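Local coordinates for membrane protein (Acinetobacter baumannii AB307-0294, PDB 5DL5) that probably forms an outer-membrane beta-barrel channel of the OprD family that lets small polar molecules, antibiotics among them, enter the cell, at residues S206-D211 / R218-V223; S240-K245 / S315-N320; N159-A164 / G194-F199; K273-W278 / V302-G307. One frame throughout, in Å; residues are numbered along the deposited sequence.

Contact 1 (S206-D211 / R218-V223); sequences SYYGLD and RHYANV
Six backbone hydrogen bonds, in three reciprocal pairs, join S206 to N222, Y208 to Y220 and L210 to R218. The last pair includes the shortest of them, L210 N to R218 O at 2.7 Å. At the non-hydrogen-bonded pairs between them, CA-H...O contacts fill in, such as Y207 CA to Y220 O at 3.2 Å. The segments belong to strands 203-212 and 216-229, an antiparallel beta hairpin in the wall of the porin barrel, with local axes 4.6 Å apart.

Aromatic and apolar contacts follow the alternation of faces. On the face of S206, Y208 and L210, the side chains of Y208 and Y220 lie side by side and point the same way, CD2 of Y220 meeting the edge of the Y208 ring at CD1 (4.0 Å); both also touch P133 of a loop. L210 crosses R218 obliquely, its CD2 touching NH2. On the other face Y207 swings CG anti to its backbone N (chi1 -176°), which brings the ring edge to Y220 O in the ring plane, with CD1 3.3 Å away. G209, lacking a side chain, leaves room for the H219 imidazole, whose CD2 comes 3.8 Å from G209 CA.

Polar ends are tied in separately. Water 1 donates to N222 OD1 at 2.7 Å and also hydrogen-bonds S206 OG, while ND2 of N222 binds D238 and S240. The guanidinium of R218 forms a salt bridge with D311 and a hydrogen bond to V134 O.

Contact 2 (S240-K245 / S315-N320); sequences SGYHTK and SIYLPN
The phenol oxygen of Y242 accepts a hydrogen bond from the backbone of Y317, the central residue of an inverse gamma turn. Y317 N lies 3.0 Å from Y242 OH with a nearly straight N-H...O angle of 167°, and it approaches at the edge of the ring, in its plane. The same hydroxyl also bonds P133 O, so a single tyrosine tip ties two loops to strand 233-246. Tyrosine suits the place: its long, rigid ring carries the oxygen away from the barrel wall to meet the chain of 315-320, which runs in the long loop between strands 289-300 and 332-341. This is consistent with the inward-folded loops known from porin barrels.

Apolar packing lies beside the bond. CG of L318 meets the ring edge of Y242 at CE1, 4.1 Å away, and L318 CD2 reaches S240 CB at 4.0 Å. Serine is compact enough to admit that methyl, while its OG turns to D238 and N222. CB of Y317 lies 3.6 Å from Y242 OH.

Contact 3 (N159-A164 / G194-F199); sequences NLEVVA and GAKYKF
L160 and Y197 cross at about a right angle on the face they share with V162 and A195. The leucine CB touches the tyrosine ring edge at CD1 (3.7 Å). Its CG, anti to the backbone N (chi1 175°), is carried over K196 O, 4.0 Å away. The tip methyl CD1 comes closer to that carbonyl, at 3.4 Å, and also rests 3.9 Å from Y197 CB and 4.2 Å from A195 CB. A branched aliphatic chain suits this spot, where it bridges the ring and the small alanine; V162 CG2 packs on the same alanine methyl.

On the reverse face E161 and K196 lie side by side and point the same way. Their salt bridge, E161 OE1 to K196 NZ at 3.3 Å, is weak as a hydrogen bond, and the lysine chain is bent at chi3 (5°, nearly eclipsed and therefore unfavourable). The other carboxylate oxygen, OE2, is held by H155. G194 adopts backbone angles that favour glycine, beside V163.

Five backbone hydrogen bonds close the antiparallel pairing, K198 N to N159 O being the straightest at 171°. Strand 160-171 is flanked on its far edge by strand 150-157, and strand 190-200 by strand 203-212, where K196 packs on S206 and Y208, so the pair forms one step of the curving barrel wall.

Contact 4 (K273-W278 / V302-G307); sequences KTNNIW and VGYDYG
N275 and Y304 cross at about a right angle, with amide and ring planes 31° apart, and I277 crosses the same tyrosine at about a right angle too. I277 lays CG2 over one face of the ring, 4.1 Å from its centroid, in a CH-pi contact. The N275 amide turns its OD1 to Y304 CB and CD1, 3.5 Å from each. The asparagine CG, anti to the backbone N (chi1 177°), carries the amide to the loop, and ND2 of N275 donates to V302 O at 2.9 Å. That bond is fairly straight (165°), with V302 O near the amide plane. V302 itself packs CG1 on K273 CB, 3.8 Å away. Y304 and D305 are each the centre of an inverse gamma turn where the loop meets strand 273-286.

ND2 also binds N298, and Y304 OH binds S315 O, so these buried polar ends have partners. Asparagine thus suits a buried strand position facing a loop: it satisfies a carbonyl that lies outside regular beta pairing, while I277 gives the ring an apolar bed.

From the N terminus, contact 3 comes first, joining strand 160-171 to strand 190-200 and closing the connection of 165-193. Contact 1 follows in series: it zips the hairpin of strands 203-212 and 216-229, whose first strand pairs with the second strand of contact 3. Contact 2 spans far more chain, bringing 315-320 back to strand 233-246, the next in the wall. Contact 4 falls wholly within that span and fastens 302-307, an earlier part of the same long loop, to strand 273-286; none of the four cross. Contacts 1 and 3 thus build consecutive wall strands, while contacts 2 and 4 anchor one loop to neighbouring strands, their centres about 8 Å apart.

Contact 1 (S206-D211 / R218-V223)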
loop_
_atom_site.group_PDB
_atom_site.type_symbol
_atom_site.label_atom_id
_atom_site.label_comp_id
_atom_site.label_asym_id
_atom_site.label_seq_id
_atom_site.Cartn_x
_atom_site.Cartn_y
_atom_site.Cartn_z
ATOM N N SER A 206 5.648 11.496 -12.096
ATOM C CA SER A 206 6.615 10.429 -11.700
ATOM C C SER A 206 6.628 9.220 -12.544
ATOM O O SER A 206 5.697 8.943 -13.238
ATOM C CB SER A 206 6.442 10.092 -10.289
ATOM O OG SER A 206 5.266 9.507 -10.034
ATOM N N TYR A 207 7.756 8.519 -12.555
ATOM C CA TYR A 207 7.958 7.348 -13.390
ATOM C C TYR A 207 8.964 6.467 -12.622
ATOM O O TYR A 207 10.038 6.948 -12.171
ATOM C CB TYR A 207 8.537 7.884 -14.716
ATOM C CG TYR A 207 8.777 6.955 -15.823
ATOM C CD1 TYR A 207 7.946 5.854 -16.026
ATOM C CD2 TYR A 207 9.724 7.251 -16.799
ATOM C CE1 TYR A 207 8.140 4.985 -17.051
ATOM C CE2 TYR A 207 9.904 6.416 -17.914
ATOM C CZ TYR A 207 9.090 5.302 -18.046
ATOM O OH TYR A 207 9.222 4.416 -19.076
ATOM N N TYR A 208 8.569 5.241 -12.387
ATOM C CA TYR A 208 9.368 4.301 -11.615
ATOM C C TYR A 208 9.379 2.960 -12.363
ATOM O O TYR A 208 8.448 2.635 -13.071
ATOM C CB TYR A 208 8.721 4.057 -10.221
ATOM C CG TYR A 208 8.787 5.185 -9.284
ATOM C CD1 TYR A 208 7.787 6.123 -9.255
ATOM C CD2 TYR A 208 9.860 5.337 -8.440
ATOM C CE1 TYR A 208 7.854 7.240 -8.401
ATOM C CE2 TYR A 208 9.974 6.426 -7.555
ATOM C CZ TYR A 208 8.939 7.365 -7.551
ATOM O OH TYR A 208 8.968 8.462 -6.746
ATOM N N GLY A 209 10.416 2.193 -12.128
ATOM C CA GLY A 209 10.638 0.874 -12.681
ATOM C C GLY A 209 11.031 -0.136 -11.601
ATOM O O GLY A 209 11.729 0.219 -10.586
ATOM N N LEU A 210 10.611 -1.382 -11.818
ATOM C CA LEU A 210 10.984 -2.484 -10.988
ATOM C C LEU A 210 11.396 -3.610 -11.931
ATOM O O LEU A 210 10.634 -4.001 -12.835
ATOM C CB LEU A 210 9.837 -3.001 -10.115
ATOM C CG LEU A 210 9.987 -4.350 -9.431
ATOM C CD1 LEU A 210 11.066 -4.458 -8.352
ATOM C CD2 LEU A 210 8.701 -4.733 -8.780
ATOM N N ASP A 211 12.537 -4.224 -11.615
ATOM C CA ASP A 211 12.869 -5.529 -12.204
ATOM C C ASP A 211 13.189 -6.516 -11.098
ATOM O O ASP A 211 14.239 -6.357 -10.390
ATOM C CB ASP A 211 14.051 -5.359 -13.155
ATOM C CG ASP A 211 14.469 -6.702 -13.829
ATOM O OD1 ASP A 211 14.530 -7.716 -13.185
ATOM O OD2 ASP A 211 14.718 -6.775 -15.007
ATOM N N ARG A 218 8.009 -4.246 -13.906
ATOM C CA ARG A 218 6.904 -3.352 -13.688
ATOM C C ARG A 218 7.311 -1.908 -13.805
ATOM O O ARG A 218 8.385 -1.536 -13.314
ATOM C CB ARG A 218 6.260 -3.627 -12.330
ATOM C CG ARG A 218 5.087 -2.725 -12.014
ATOM C CD ARG A 218 4.108 -3.401 -11.030
ATOM N NE ARG A 218 4.621 -3.472 -9.757
ATOM C CZ ARG A 218 4.323 -4.418 -8.808
ATOM N NH1 ARG A 218 3.577 -5.494 -9.030
ATOM N NH2 ARG A 218 4.969 -4.320 -7.686
ATOM N N HIS A 219 6.510 -1.135 -14.535
ATOM C CA HIS A 219 6.692 0.290 -14.605
ATOM C C HIS A 219 5.462 1.021 -14.153
ATOM O O HIS A 219 4.349 0.521 -14.366
ATOM C CB HIS A 219 7.110 0.662 -16.040
ATOM C CG HIS A 219 8.404 0.015 -16.479
ATOM N ND1 HIS A 219 8.454 -1.212 -17.103
ATOM C CD2 HIS A 219 9.695 0.397 -16.306
ATOM C CE1 HIS A 219 9.711 -1.538 -17.339
ATOM N NE2 HIS A 219 10.479 -0.585 -16.852
ATOM N N TYR A 220 5.637 2.212 -13.592
ATOM C CA TYR A 220 4.527 3.039 -13.075
ATOM C C TYR A 220 4.822 4.445 -13.587
ATOM O O TYR A 220 5.968 4.897 -13.591
ATOM C CB TYR A 220 4.502 3.072 -11.551
ATOM C CG TYR A 220 3.557 4.091 -10.892
ATOM C CD1 TYR A 220 2.212 3.800 -10.690
ATOM C CD2 TYR A 220 4.030 5.301 -10.485
ATOM C CE1 TYR A 220 1.379 4.686 -10.107
ATOM C CE2 TYR A 220 3.162 6.239 -9.944
ATOM C CZ TYR A 220 1.884 5.871 -9.688
ATOM O OH TYR A 220 1.019 6.727 -9.127
ATOM N N ALA A 221 3.771 5.157 -13.967
ATOM C CA ALA A 221 3.853 6.588 -14.288
ATOM C C ALA A 221 2.655 7.299 -13.626
ATOM O O ALA A 221 1.567 6.738 -13.534
ATOM C CB ALA A 221 3.737 6.764 -15.831
ATOM N N ASN A 222 2.831 8.563 -13.286
ATOM C CA ASN A 222 1.733 9.389 -12.763
ATOM C C ASN A 222 1.944 10.824 -13.222
ATOM O O ASN A 222 3.080 11.337 -13.334
ATOM C CB ASN A 222 1.680 9.336 -11.242
ATOM C CG ASN A 222 0.724 10.367 -10.626
ATOM O OD1 ASN A 222 1.132 11.420 -10.216
ATOM N ND2 ASN A 222 -0.520 10.025 -10.522
ATOM N N VAL A 223 0.815 11.462 -13.479
ATOM C CA VAL A 223 0.765 12.915 -13.596
ATOM C C VAL A 223 -0.452 13.433 -12.790
ATOM O O VAL A 223 -1.553 12.835 -12.839
ATOM C CB VAL A 223 0.866 13.339 -15.053
ATOM C CG1 VAL A 223 -0.344 12.898 -15.868
ATOM C CG2 VAL A 223 0.854 14.863 -15.129
HETATM O O HOH W 1 3.699 12.081 -9.507
#

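Contact 2 (S240-K245 / S315-N320)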
loop_
_atom_site.group_PDB
_atom_site.type_symbol
_atom_site.label_atom_id
_atom_site.label_comp_id
_atom_site.label_asym_id
_atom_site.label_seq_id
_atom_site.Cartn_x
_atom_site.Cartn_y
_atom_site.Cartn_z
ATOM N N SER A 240 -2.798 7.875 -13.722
ATOM C CA SER A 240 -1.883 6.938 -13.139
ATOM C C SER A 240 -1.934 5.642 -13.969
ATOM O O SER A 240 -2.999 5.270 -14.502
ATOM C CB SER A 240 -2.266 6.588 -11.690
ATOM O OG SER A 240 -2.040 7.747 -10.896
ATOM N N GLY A 241 -0.826 4.905 -14.017
ATOM C CA GLY A 241 -0.874 3.545 -14.546
ATOM C C GLY A 241 0.341 2.614 -14.331
ATOM O O GLY A 241 1.401 3.084 -13.976
ATOM N N TYR A 242 0.071 1.305 -14.360
ATOM C CA TYR A 242 1.170 0.329 -14.350
ATOM C C TYR A 242 1.158 -0.541 -15.617
ATOM O O TYR A 242 0.095 -0.977 -16.144
ATOM C CB TYR A 242 1.082 -0.637 -13.192
ATOM C CG TYR A 242 1.148 -0.065 -11.816
ATOM C CD1 TYR A 242 -0.010 0.302 -11.156
ATOM C CD2 TYR A 242 2.376 -0.038 -11.120
ATOM C CE1 TYR A 242 0.044 0.735 -9.819
ATOM C CE2 TYR A 242 2.478 0.489 -9.849
ATOM C CZ TYR A 242 1.279 0.854 -9.185
ATOM O OH TYR A 242 1.382 1.291 -7.934
ATOM N N HIS A 243 2.363 -0.836 -16.027
ATOM C CA HIS A 243 2.625 -1.917 -16.967
ATOM C C HIS A 243 3.439 -3.053 -16.285
ATOM O O HIS A 243 4.556 -2.804 -15.807
ATOM C CB HIS A 243 3.349 -1.334 -18.157
ATOM C CG HIS A 243 3.856 -2.359 -19.105
ATOM N ND1 HIS A 243 3.038 -2.978 -20.016
ATOM C CD2 HIS A 243 5.067 -2.963 -19.212
ATOM C CE1 HIS A 243 3.744 -3.844 -20.734
ATOM N NE2 HIS A 243 4.974 -3.869 -20.247
ATOM N N THR A 244 2.923 -4.275 -16.316
ATOM C CA THR A 244 3.590 -5.398 -15.665
ATOM C C THR A 244 3.742 -6.563 -16.589
ATOM O O THR A 244 2.803 -7.043 -17.219
ATOM C CB THR A 244 2.780 -5.883 -14.439
ATOM O OG1 THR A 244 2.534 -4.797 -13.590
ATOM C CG2 THR A 244 3.573 -7.033 -13.617
ATOM N N LYS A 245 4.944 -7.069 -16.682
ATOM C CA LYS A 245 5.221 -8.300 -17.366
ATOM C C LYS A 245 5.640 -9.318 -16.322
ATOM O O LYS A 245 6.672 -9.160 -15.606
ATOM C CB LYS A 245 6.338 -8.149 -18.416
ATOM C CG LYS A 245 6.410 -9.393 -19.274
ATOM C CD LYS A 245 7.393 -9.244 -20.427
ATOM C CE LYS A 245 8.809 -9.102 -19.846
ATOM N NZ LYS A 245 9.873 -9.733 -20.680
ATOM N N SER A 315 1.561 -2.058 -3.470
ATOM C CA SER A 315 1.999 -1.539 -4.773
ATOM C C SER A 315 0.766 -1.295 -5.708
ATOM O O SER A 315 0.653 -1.892 -6.760
ATOM C CB SER A 315 2.990 -2.489 -5.432
ATOM O OG SER A 315 4.129 -2.581 -4.624
ATOM N N ILE A 316 -0.152 -0.427 -5.290
ATOM C CA ILE A 316 -1.499 -0.294 -5.907
ATOM C C ILE A 316 -1.861 1.186 -5.824
ATOM O O ILE A 316 -2.795 1.516 -5.139
ATOM C CB ILE A 316 -2.474 -1.311 -5.293
ATOM C CG1 ILE A 316 -3.891 -1.264 -5.835
ATOM C CG2 ILE A 316 -2.757 -1.131 -3.840
ATOM C CD1 ILE A 316 -4.138 -1.750 -7.202
ATOM N N TYR A 317 -1.107 2.072 -6.460
ATOM C CA TYR A 317 -1.310 3.543 -6.341
ATOM C C TYR A 317 -2.385 3.988 -7.414
ATOM O O TYR A 317 -2.079 4.572 -8.413
ATOM C CB TYR A 317 0.011 4.266 -6.498
ATOM C CG TYR A 317 0.932 4.322 -5.187
ATOM C CD1 TYR A 317 1.175 3.215 -4.429
ATOM C CD2 TYR A 317 1.619 5.431 -4.877
ATOM C CE1 TYR A 317 1.967 3.244 -3.309
ATOM C CE2 TYR A 317 2.480 5.495 -3.780
ATOM C CZ TYR A 317 2.623 4.375 -2.986
ATOM O OH TYR A 317 3.448 4.395 -1.906
ATOM N N LEU A 318 -3.600 3.485 -7.269
ATOM C CA LEU A 318 -4.712 3.721 -8.203
ATOM C C LEU A 318 -5.970 4.070 -7.344
ATOM O O LEU A 318 -6.016 3.701 -6.174
ATOM C CB LEU A 318 -4.992 2.431 -8.954
ATOM C CG LEU A 318 -3.872 1.996 -9.904
ATOM C CD1 LEU A 318 -4.140 0.614 -10.442
ATOM C CD2 LEU A 318 -3.716 2.906 -11.063
ATOM N N PRO A 319 -6.930 4.764 -7.910
ATOM C CA PRO A 319 -8.066 5.337 -7.079
ATOM C C PRO A 319 -9.156 4.328 -6.749
ATOM O O PRO A 319 -9.843 4.428 -5.767
ATOM C CB PRO A 319 -8.615 6.433 -8.035
ATOM C CG PRO A 319 -8.352 5.974 -9.445
ATOM C CD PRO A 319 -6.949 5.324 -9.297
ATOM N N ASN A 320 -9.370 3.315 -7.571
ATOM C CA ASN A 320 -10.536 2.407 -7.359
ATOM C C ASN A 320 -10.037 1.193 -6.621
ATOM O O ASN A 320 -9.900 0.060 -7.164
ATOM C CB ASN A 320 -11.236 1.996 -8.611
ATOM C CG ASN A 320 -11.888 3.171 -9.345
ATOM O OD1 ASN A 320 -11.868 4.311 -8.889
ATOM N ND2 ASN A 320 -12.422 2.889 -10.525
#

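Contact 3 (N159-A164 / G194-F199)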
loop_
_atom_site.group_PDB
_atom_site.type_symbol
_atom_site.label_atom_id
_atom_site.label_comp_id
_atom_site.label_asym_id
_atom_site.label_seq_id
_atom_site.Cartn_x
_atom_site.Cartn_y
_atom_site.Cartn_z
ATOM N N ASN A 159 13.616 19.927 -6.209
ATOM C CA ASN A 159 12.278 19.460 -6.532
ATOM C C ASN A 159 12.232 18.187 -7.356
ATOM O O ASN A 159 11.133 17.821 -7.809
ATOM C CB ASN A 159 11.501 20.515 -7.319
ATOM C CG ASN A 159 11.644 21.903 -6.737
ATOM O OD1 ASN A 159 12.015 22.856 -7.472
ATOM N ND2 ASN A 159 11.317 22.049 -5.454
ATOM N N LEU A 160 13.410 17.582 -7.583
ATOM C CA LEU A 160 13.516 16.304 -8.205
ATOM C C LEU A 160 14.105 15.297 -7.246
ATOM O O LEU A 160 15.243 15.521 -6.765
ATOM C CB LEU A 160 14.414 16.420 -9.411
ATOM C CG LEU A 160 14.653 15.017 -10.060
ATOM C CD1 LEU A 160 13.478 14.599 -10.976
ATOM C CD2 LEU A 160 15.860 15.148 -10.842
ATOM N N GLU A 161 13.407 14.176 -7.068
ATOM C CA GLU A 161 13.905 13.045 -6.341
ATOM C C GLU A 161 14.138 11.844 -7.246
ATOM O O GLU A 161 13.253 11.500 -8.038
ATOM C CB GLU A 161 12.955 12.632 -5.228
ATOM C CG GLU A 161 13.523 11.525 -4.356
ATOM C CD GLU A 161 12.541 11.073 -3.274
ATOM O OE1 GLU A 161 11.475 10.490 -3.604
ATOM O OE2 GLU A 161 12.766 11.372 -2.086
ATOM N N VAL A 162 15.346 11.320 -7.222
ATOM C CA VAL A 162 15.732 10.149 -7.994
ATOM C C VAL A 162 16.114 9.066 -7.012
ATOM O O VAL A 162 16.847 9.318 -6.026
ATOM C CB VAL A 162 16.883 10.453 -8.986
ATOM C CG1 VAL A 162 17.323 9.193 -9.639
ATOM C CG2 VAL A 162 16.544 11.483 -10.059
ATOM N N VAL A 163 15.661 7.844 -7.292
ATOM C CA VAL A 163 15.977 6.700 -6.480
ATOM C C VAL A 163 16.516 5.563 -7.312
ATOM O O VAL A 163 16.199 5.440 -8.496
ATOM C CB VAL A 163 14.742 6.214 -5.675
ATOM C CG1 VAL A 163 14.251 7.353 -4.795
ATOM C CG2 VAL A 163 13.545 5.854 -6.555
ATOM N N ALA A 164 17.368 4.755 -6.674
ATOM C CA ALA A 164 17.821 3.484 -7.186
ATOM C C ALA A 164 18.038 2.540 -6.024
ATOM O O ALA A 164 18.611 2.934 -5.005
ATOM C CB ALA A 164 19.141 3.643 -8.002
ATOM N N GLY A 194 13.684 5.226 -10.290
ATOM C CA GLY A 194 12.628 6.115 -10.735
ATOM C C GLY A 194 12.924 7.578 -10.372
ATOM O O GLY A 194 13.917 7.904 -9.778
ATOM N N ALA A 195 11.982 8.424 -10.664
ATOM C CA ALA A 195 12.162 9.826 -10.432
ATOM C C ALA A 195 10.774 10.428 -10.263
ATOM O O ALA A 195 9.788 9.964 -10.867
ATOM C CB ALA A 195 12.852 10.487 -11.600
ATOM N N LYS A 196 10.733 11.499 -9.520
ATOM C CA LYS A 196 9.518 12.230 -9.221
ATOM C C LYS A 196 9.924 13.692 -9.316
ATOM O O LYS A 196 10.970 14.099 -8.797
ATOM C CB LYS A 196 9.124 11.936 -7.789
ATOM C CG LYS A 196 7.878 12.659 -7.357
ATOM C CD LYS A 196 7.511 12.341 -5.907
ATOM C CE LYS A 196 8.505 11.479 -5.128
ATOM N NZ LYS A 196 8.487 11.800 -3.667
ATOM N N TYR A 197 9.069 14.496 -9.936
ATOM C CA TYR A 197 9.380 15.892 -10.170
ATOM C C TYR A 197 8.151 16.793 -9.922
ATOM O O TYR A 197 7.025 16.496 -10.416
ATOM C CB TYR A 197 9.873 16.054 -11.563
ATOM C CG TYR A 197 10.400 17.470 -11.849
ATOM C CD1 TYR A 197 11.447 17.983 -11.080
ATOM C CD2 TYR A 197 9.835 18.275 -12.839
ATOM C CE1 TYR A 197 11.946 19.264 -11.299
ATOM C CE2 TYR A 197 10.273 19.591 -13.038
ATOM C CZ TYR A 197 11.328 20.046 -12.296
ATOM O OH TYR A 197 11.842 21.250 -12.425
ATOM N N LYS A 198 8.386 17.867 -9.178
ATOM C CA LYS A 198 7.386 18.933 -8.997
ATOM C C LYS A 198 7.736 20.048 -9.991
ATOM O O LYS A 198 8.746 20.766 -9.828
ATOM C CB LYS A 198 7.449 19.432 -7.539
ATOM C CG LYS A 198 6.311 20.410 -7.226
ATOM C CD LYS A 198 6.543 21.071 -5.878
ATOM C CE LYS A 198 5.454 22.087 -5.708
ATOM N NZ LYS A 198 5.464 22.655 -4.383
ATOM N N PHE A 199 6.917 20.203 -11.022
ATOM C CA PHE A 199 7.112 21.221 -12.088
ATOM C C PHE A 199 6.777 22.607 -11.569
ATOM O O PHE A 199 7.506 23.532 -11.778
ATOM C CB PHE A 199 6.243 20.948 -13.309
ATOM C CG PHE A 199 6.626 19.722 -14.072
ATOM C CD1 PHE A 199 6.143 18.520 -13.734
ATOM C CD2 PHE A 199 7.500 19.802 -15.147
ATOM C CE1 PHE A 199 6.511 17.398 -14.458
ATOM C CE2 PHE A 199 7.876 18.693 -15.853
ATOM C CZ PHE A 199 7.353 17.493 -15.523
#

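Contact 4 (K273-W278 / V302-G307)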
loop_
_atom_site.group_PDB
_atom_site.type_symbol
_atom_site.label_atom_id
_atom_site.label_comp_id
_atom_site.label_asym_id
_atom_site.label_seq_id
_atom_site.Cartn_x
_atom_site.Cartn_y
_atom_site.Cartn_z
ATOM N N LYS A 273 2.933 -13.244 -19.035
ATOM C CA LYS A 273 1.594 -12.638 -19.079
ATOM C C LYS A 273 1.821 -11.159 -18.799
ATOM O O LYS A 273 2.780 -10.806 -18.094
ATOM C CB LYS A 273 0.704 -13.292 -18.026
ATOM C CG LYS A 273 0.364 -14.770 -18.200
ATOM C CD LYS A 273 -0.493 -15.095 -19.457
ATOM C CE LYS A 273 -0.565 -16.606 -19.648
ATOM N NZ LYS A 273 -1.400 -16.936 -20.808
ATOM N N THR A 274 1.007 -10.329 -19.428
ATOM C CA THR A 274 1.141 -8.904 -19.394
ATOM C C THR A 274 -0.154 -8.271 -18.979
ATOM O O THR A 274 -1.231 -8.659 -19.462
ATOM C CB THR A 274 1.551 -8.421 -20.803
ATOM O OG1 THR A 274 2.905 -8.779 -20.995
ATOM C CG2 THR A 274 1.543 -6.833 -20.918
ATOM N N ASN A 275 -0.034 -7.263 -18.133
ATOM C CA ASN A 275 -1.162 -6.444 -17.651
ATOM C C ASN A 275 -0.770 -5.037 -17.925
ATOM O O ASN A 275 0.373 -4.660 -17.644
ATOM C CB ASN A 275 -1.291 -6.502 -16.150
ATOM C CG ASN A 275 -2.389 -5.629 -15.591
ATOM O OD1 ASN A 275 -2.100 -4.571 -14.977
ATOM N ND2 ASN A 275 -3.669 -6.047 -15.800
ATOM N N ASN A 276 -1.689 -4.261 -18.444
ATOM C CA ASN A 276 -1.690 -2.790 -18.265
ATOM C C ASN A 276 -2.951 -2.365 -17.452
ATOM O O ASN A 276 -4.059 -2.810 -17.718
ATOM C CB ASN A 276 -1.719 -2.052 -19.607
ATOM C CG ASN A 276 -0.526 -2.411 -20.456
ATOM O OD1 ASN A 276 0.573 -2.031 -20.156
ATOM N ND2 ASN A 276 -0.708 -3.245 -21.397
ATOM N N ILE A 277 -2.751 -1.537 -16.452
ATOM C CA ILE A 277 -3.844 -0.958 -15.649
ATOM C C ILE A 277 -3.556 0.531 -15.595
ATOM O O ILE A 277 -2.465 0.995 -15.282
ATOM C CB ILE A 277 -4.046 -1.648 -14.312
ATOM C CG1 ILE A 277 -5.311 -1.096 -13.618
ATOM C CG2 ILE A 277 -2.788 -1.572 -13.472
ATOM C CD1 ILE A 277 -5.675 -1.858 -12.362
ATOM N N TRP A 278 -4.588 1.300 -15.878
ATOM C CA TRP A 278 -4.524 2.761 -15.795
ATOM C C TRP A 278 -5.838 3.356 -15.239
ATOM O O TRP A 278 -6.835 2.689 -15.238
ATOM C CB TRP A 278 -4.124 3.364 -17.130
ATOM C CG TRP A 278 -5.061 3.129 -18.193
ATOM C CD1 TRP A 278 -5.086 2.048 -19.050
ATOM C CD2 TRP A 278 -6.203 3.954 -18.544
ATOM N NE1 TRP A 278 -6.202 2.155 -19.849
ATOM C CE2 TRP A 278 -6.921 3.262 -19.556
ATOM C CE3 TRP A 278 -6.722 5.140 -18.048
ATOM C CZ2 TRP A 278 -8.042 3.787 -20.185
ATOM C CZ3 TRP A 278 -7.944 5.631 -18.626
ATOM C CH2 TRP A 278 -8.549 4.934 -19.715
ATOM N N VAL A 302 -3.767 -10.849 -18.230
ATOM C CA VAL A 302 -3.842 -11.101 -16.833
ATOM C C VAL A 302 -4.335 -9.857 -16.250
ATOM O O VAL A 302 -4.088 -8.765 -16.792
ATOM C CB VAL A 302 -2.429 -11.605 -16.248
ATOM C CG1 VAL A 302 -1.349 -10.528 -16.335
ATOM C CG2 VAL A 302 -2.506 -12.083 -14.821
ATOM N N GLY A 303 -4.972 -9.971 -15.076
ATOM C CA GLY A 303 -5.194 -8.817 -14.219
ATOM C C GLY A 303 -3.950 -8.270 -13.523
ATOM O O GLY A 303 -2.852 -8.735 -13.758
ATOM N N TYR A 304 -4.140 -7.224 -12.742
ATOM C CA TYR A 304 -3.089 -6.567 -11.959
ATOM C C TYR A 304 -2.862 -7.402 -10.668
ATOM O O TYR A 304 -3.312 -7.029 -9.576
ATOM C CB TYR A 304 -3.333 -5.087 -11.771
ATOM C CG TYR A 304 -2.183 -4.388 -11.103
ATOM C CD1 TYR A 304 -0.915 -4.440 -11.670
ATOM C CD2 TYR A 304 -2.284 -3.756 -9.848
ATOM C CE1 TYR A 304 0.169 -3.891 -11.043
ATOM C CE2 TYR A 304 -1.194 -3.105 -9.257
ATOM C CZ TYR A 304 0.055 -3.241 -9.803
ATOM O OH TYR A 304 1.242 -2.764 -9.251
ATOM N N ASP A 305 -2.198 -8.564 -10.828
ATOM C CA ASP A 305 -2.125 -9.637 -9.756
ATOM C C ASP A 305 -0.893 -9.249 -8.856
ATOM O O ASP A 305 0.109 -9.945 -8.856
ATOM C CB ASP A 305 -1.965 -11.012 -10.383
ATOM C CG ASP A 305 -3.232 -11.598 -10.993
ATOM O OD1 ASP A 305 -4.175 -10.866 -11.349
ATOM O OD2 ASP A 305 -3.191 -12.788 -11.360
ATOM N N TYR A 306 -0.936 -8.038 -8.277
ATOM C CA TYR A 306 0.122 -7.499 -7.442
ATOM C C TYR A 306 0.188 -8.255 -6.089
ATOM O O TYR A 306 -0.780 -8.872 -5.582
ATOM C CB TYR A 306 0.030 -5.975 -7.289
ATOM C CG TYR A 306 -0.982 -5.518 -6.222
ATOM C CD1 TYR A 306 -2.345 -5.485 -6.483
ATOM C CD2 TYR A 306 -0.583 -5.215 -4.938
ATOM C CE1 TYR A 306 -3.279 -5.113 -5.515
ATOM C CE2 TYR A 306 -1.490 -4.882 -3.998
ATOM C CZ TYR A 306 -2.834 -4.857 -4.276
ATOM O OH TYR A 306 -3.771 -4.576 -3.316
ATOM N N GLY A 307 1.341 -8.205 -5.471
ATOM C CA GLY A 307 1.429 -8.774 -4.120
ATOM C C GLY A 307 1.638 -10.249 -4.074
ATOM O O GLY A 307 1.710 -10.770 -3.000
#